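Local atomic coordinates of Amuc_1102 (PDB entry 7DSZ), a protein that adopts an immunoglobulin-like fold related to archaeal type IV pilus proteins and probably has a pilus-related role in Akkermansia muciniphila. Residues A73-Y79 and Q137-Y143. Numbering follows the deposited sequence.
Sequences ALTFKFY and QGVVVEY
Val-141 lays its CG2 methyl over one face of the Phe-76 ring, 3.7 Å from the ring centroid and only 18° off the normal, a CH-pi contact between the two members of a non-hydrogen-bonded antiparallel pair. The ring is brought there by a chi1 of -82°, with CG anti to the carbonyl carbon, and the two side chains lie alongside each other, pointing the same way. Val-139 reaches the same ring with CG1, 3.8 Å from Phe-76 CD2, while its other methyl, CG2, packs beside the ring of Phe-78. A serine in place of Phe-76 would probably leave Val-141 CG2 without the ring face beneath it and open a gap beside Val-139 CG1. Alternating with these pairs, three hydrogen-bonded pairs, Thr-75 with Glu-142, Lys-77 with Val-140 and Tyr-79 with Gly-138, tie the backbones together; Lys-77 N to Val-140 O is 2.7 Å. The other face is looser and more polar: Thr-75, Lys-77, Tyr-79 and Glu-142 are partly exposed on it, though Val-140 is buried. There the extended chain of Lys-77 crosses that of Glu-142 obliquely, and Lys-77 NZ meets Glu-142 OE2 at 2.9 Å from above the carboxylate plane in a salt bridge. Farther along, Tyr-79 rests CE1 against Val-140 CG2 and also stacks on Trp-162. The face bearing Phe-76 and Val-141 turns inward in this Ig-like sandwich, against Leu-23 of strand 18-32, with Phe-58 of strand 50-63 also meeting the Phe-76 ring; within their own sheet the two strands are flanked, 70-83 by 91-104 and 134-143 by 146-152.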
ATOM      1  N   ALA C  73     -18.811   6.764   6.786  1.00 21.04           N
ATOM      2  CA  ALA C  73     -18.055   6.875   5.538  1.00 18.51           C
ATOM      3  C   ALA C  73     -18.765   7.814   4.576  1.00 19.99           C
ATOM      4  O   ALA C  73     -19.966   8.051   4.684  1.00 21.07           O
ATOM      5  CB  ALA C  73     -17.865   5.516   4.856  1.00 21.34           C
ATOM      6  N   LEU C  74     -17.990   8.325   3.616  1.00 18.96           N
ATOM      7  CA  LEU C  74     -18.477   9.058   2.454  1.00 16.67           C
ATOM      8  C   LEU C  74     -17.634   8.612   1.279  1.00 21.88           C
ATOM      9  O   LEU C  74     -16.410   8.489   1.409  1.00 19.79           O
ATOM     10  CB  LEU C  74     -18.309  10.575   2.599  1.00 19.15           C
ATOM     11  CG  LEU C  74     -19.226  11.398   3.469  1.00 22.38           C
ATOM     12  CD1 LEU C  74     -18.765  12.842   3.405  1.00 20.55           C
ATOM     13  CD2 LEU C  74     -20.668  11.243   2.934  1.00 20.32           C
ATOM     14  N   THR C  75     -18.260   8.406   0.130  1.00 21.38           N
ATOM     15  CA  THR C  75     -17.513   8.059  -1.074  1.00 16.95           C
ATOM     16  C   THR C  75     -17.427   9.276  -1.985  1.00 19.47           C
ATOM     17  O   THR C  75     -18.452   9.867  -2.341  1.00 21.05           O
ATOM     18  CB  THR C  75     -18.163   6.875  -1.792  1.00 21.27           C
ATOM     19  OG1 THR C  75     -18.054   5.716  -0.959  1.00 24.01           O
ATOM     20  CG2 THR C  75     -17.455   6.596  -3.111  1.00 25.70           C
ATOM     21  N   PHE C  76     -16.208   9.675  -2.323  1.00 18.46           N
ATOM     22  CA  PHE C  76     -15.966  10.771  -3.252  1.00 16.83           C
ATOM     23  C   PHE C  76     -15.573  10.184  -4.597  1.00 20.33           C
ATOM     24  O   PHE C  76     -14.632   9.397  -4.671  1.00 21.31           O
ATOM     25  CB  PHE C  76     -14.840  11.680  -2.751  1.00 17.17           C
ATOM     26  CG  PHE C  76     -15.283  12.696  -1.747  1.00 17.31           C
ATOM     27  CD1 PHE C  76     -15.761  12.297  -0.505  1.00 17.25           C
ATOM     28  CD2 PHE C  76     -15.222  14.049  -2.040  1.00 17.08           C
ATOM     29  CE1 PHE C  76     -16.168  13.238   0.436  1.00 17.43           C
ATOM     30  CE2 PHE C  76     -15.635  15.001  -1.101  1.00 18.45           C
ATOM     31  CZ  PHE C  76     -16.117  14.580   0.142  1.00 17.26           C
ATOM     32  N   LYS C  77     -16.271  10.584  -5.656  1.00 17.78           N
ATOM     33  CA  LYS C  77     -15.918  10.175  -7.011  1.00 17.61           C
ATOM     34  C   LYS C  77     -15.367  11.391  -7.740  1.00 18.02           C
ATOM     35  O   LYS C  77     -16.041  12.422  -7.834  1.00 19.07           O
ATOM     36  CB  LYS C  77     -17.128   9.585  -7.735  1.00 18.15           C
ATOM     37  CG  LYS C  77     -17.629   8.316  -7.085  1.00 22.49           C
ATOM     38  CD  LYS C  77     -18.911   7.797  -7.749  1.00 25.54           C
ATOM     39  CE  LYS C  77     -19.245   6.379  -7.254  1.00 33.98           C
ATOM     40  NZ  LYS C  77     -20.516   5.875  -7.864  1.00 33.38           N
ATOM     41  N   PHE C  78     -14.120  11.286  -8.198  1.00 16.75           N
ATOM     42  CA  PHE C  78     -13.451  12.367  -8.904  1.00 18.28           C
ATOM     43  C   PHE C  78     -13.424  12.071 -10.399  1.00 17.09           C
ATOM     44  O   PHE C  78     -13.102  10.953 -10.801  1.00 17.93           O
ATOM     45  CB  PHE C  78     -12.014  12.536  -8.420  1.00 18.21           C
ATOM     46  CG  PHE C  78     -11.894  12.967  -6.982  1.00 14.18           C
ATOM     47  CD1 PHE C  78     -11.971  12.021  -5.967  1.00 14.41           C
ATOM     48  CD2 PHE C  78     -11.685  14.294  -6.655  1.00 17.57           C
ATOM     49  CE1 PHE C  78     -11.838  12.399  -4.638  1.00 17.87           C
ATOM     50  CE2 PHE C  78     -11.552  14.695  -5.328  1.00 21.07           C
ATOM     51  CZ  PHE C  78     -11.621  13.744  -4.322  1.00 18.94           C
ATOM     52  N   TYR C  79     -13.729  13.088 -11.206  1.00 18.73           N
ATOM     53  CA  TYR C  79     -13.682  13.005 -12.663  1.00 20.06           C
ATOM     54  C   TYR C  79     -12.829  14.151 -13.166  1.00 19.31           C
ATOM     55  O   TYR C  79     -13.135  15.319 -12.891  1.00 20.59           O
ATOM     56  CB  TYR C  79     -15.080  13.105 -13.288  1.00 21.90           C
ATOM     57  CG  TYR C  79     -16.078  12.116 -12.743  1.00 21.43           C
ATOM     58  CD1 TYR C  79     -16.843  12.429 -11.625  1.00 21.49           C
ATOM     59  CD2 TYR C  79     -16.274  10.886 -13.352  1.00 22.46           C
ATOM     60  CE1 TYR C  79     -17.766  11.542 -11.120  1.00 21.57           C
ATOM     61  CE2 TYR C  79     -17.200   9.982 -12.852  1.00 24.91           C
ATOM     62  CZ  TYR C  79     -17.942  10.322 -11.730  1.00 27.75           C
ATOM     63  OH  TYR C  79     -18.871   9.445 -11.211  1.00 29.15           O
ATOM     64  N   GLN C 137     -13.586  19.222 -14.705  1.00 22.25           N
ATOM     65  CA  GLN C 137     -13.485  18.637 -13.370  1.00 21.24           C
ATOM     66  C   GLN C 137     -14.879  18.348 -12.829  1.00 21.50           C
ATOM     67  O   GLN C 137     -15.833  19.081 -13.102  1.00 22.16           O
ATOM     68  CB  GLN C 137     -12.783  19.564 -12.359  1.00 23.08           C
ATOM     69  CG  GLN C 137     -11.410  20.004 -12.779  1.00 24.32           C
ATOM     70  CD  GLN C 137     -10.689  20.807 -11.712  1.00 25.64           C
ATOM     71  OE1 GLN C 137      -9.470  20.711 -11.574  1.00 25.48           O
ATOM     72  NE2 GLN C 137     -11.434  21.633 -10.975  1.00 24.27           N
ATOM     73  N   GLY C 138     -14.987  17.292 -12.031  1.00 21.10           N
ATOM     74  CA  GLY C 138     -16.227  17.018 -11.332  1.00 19.90           C
ATOM     75  C   GLY C 138     -15.966  16.186 -10.097  1.00 21.53           C
ATOM     76  O   GLY C 138     -15.036  15.371 -10.063  1.00 19.47           O
ATOM     77  N   VAL C 139     -16.789  16.398  -9.070  1.00 18.29           N
ATOM     78  CA  VAL C 139     -16.742  15.606  -7.847  1.00 17.45           C
ATOM     79  C   VAL C 139     -18.165  15.249  -7.451  1.00 18.52           C
ATOM     80  O   VAL C 139     -19.013  16.136  -7.332  1.00 20.96           O
ATOM     81  CB  VAL C 139     -16.051  16.360  -6.695  1.00 16.23           C
ATOM     82  CG1 VAL C 139     -16.078  15.516  -5.420  1.00 17.07           C
ATOM     83  CG2 VAL C 139     -14.611  16.729  -7.083  1.00 16.83           C
ATOM     84  N   VAL C 140     -18.421  13.965  -7.239  1.00 18.95           N
ATOM     85  CA  VAL C 140     -19.713  13.470  -6.768  1.00 20.44           C
ATOM     86  C   VAL C 140     -19.502  12.778  -5.430  1.00 22.15           C
ATOM     87  O   VAL C 140     -18.631  11.913  -5.310  1.00 20.86           O
ATOM     88  CB  VAL C 140     -20.355  12.505  -7.782  1.00 22.17           C
ATOM     89  CG1 VAL C 140     -21.666  11.922  -7.214  1.00 20.50           C
ATOM     90  CG2 VAL C 140     -20.602  13.222  -9.114  1.00 22.81           C
ATOM     91  N   VAL C 141     -20.296  13.154  -4.426  1.00 16.77           N
ATOM     92  CA  VAL C 141     -20.185  12.578  -3.086  1.00 14.96           C
ATOM     93  C   VAL C 141     -21.404  11.710  -2.825  1.00 22.28           C
ATOM     94  O   VAL C 141     -22.542  12.164  -3.002  1.00 21.51           O
ATOM     95  CB  VAL C 141     -20.074  13.666  -2.000  1.00 19.30           C
ATOM     96  CG1 VAL C 141     -19.874  13.008  -0.626  1.00 20.26           C
ATOM     97  CG2 VAL C 141     -18.931  14.626  -2.318  1.00 20.98           C
ATOM     98  N   GLU C 142     -21.173  10.478  -2.380  1.00 18.45           N
ATOM     99  CA  GLU C 142     -22.252   9.567  -2.026  1.00 21.28           C
ATOM    100  C   GLU C 142     -22.191   9.215  -0.545  1.00 26.79           C
ATOM    101  O   GLU C 142     -21.103   9.074   0.037  1.00 23.21           O
ATOM    102  CB  GLU C 142     -22.199   8.284  -2.868  1.00 22.20           C
ATOM    103  CG  GLU C 142     -22.422   8.529  -4.349  1.00 24.38           C
ATOM    104  CD  GLU C 142     -22.372   7.254  -5.184  1.00 35.99           C
ATOM    105  OE1 GLU C 142     -22.168   6.167  -4.612  1.00 41.51           O
ATOM    106  OE2 GLU C 142     -22.531   7.347  -6.421  1.00 40.78           O
ATOM    107  N   TYR C 143     -23.367   9.088   0.064  1.00 20.20           N
ATOM    108  CA  TYR C 143     -23.506   8.551   1.408  1.00 20.68           C
ATOM    109  C   TYR C 143     -24.465   7.372   1.342  1.00 25.97           C
ATOM    110  O   TYR C 143     -25.590   7.513   0.850  1.00 25.35           O
ATOM    111  CB  TYR C 143     -24.019   9.604   2.400  1.00 22.16           C
ATOM    112  CG  TYR C 143     -24.265   8.985   3.756  1.00 22.86           C
ATOM    113  CD1 TYR C 143     -23.200   8.599   4.558  1.00 25.32           C
ATOM    114  CD2 TYR C 143     -25.556   8.734   4.213  1.00 28.55           C
ATOM    115  CE1 TYR C 143     -23.403   8.010   5.782  1.00 27.80           C
ATOM    116  CE2 TYR C 143     -25.771   8.135   5.450  1.00 27.66           C
ATOM    117  CZ  TYR C 143     -24.686   7.776   6.227  1.00 34.40           C
ATOM    118  OH  TYR C 143     -24.858   7.176   7.458  1.00 29.99           O
TER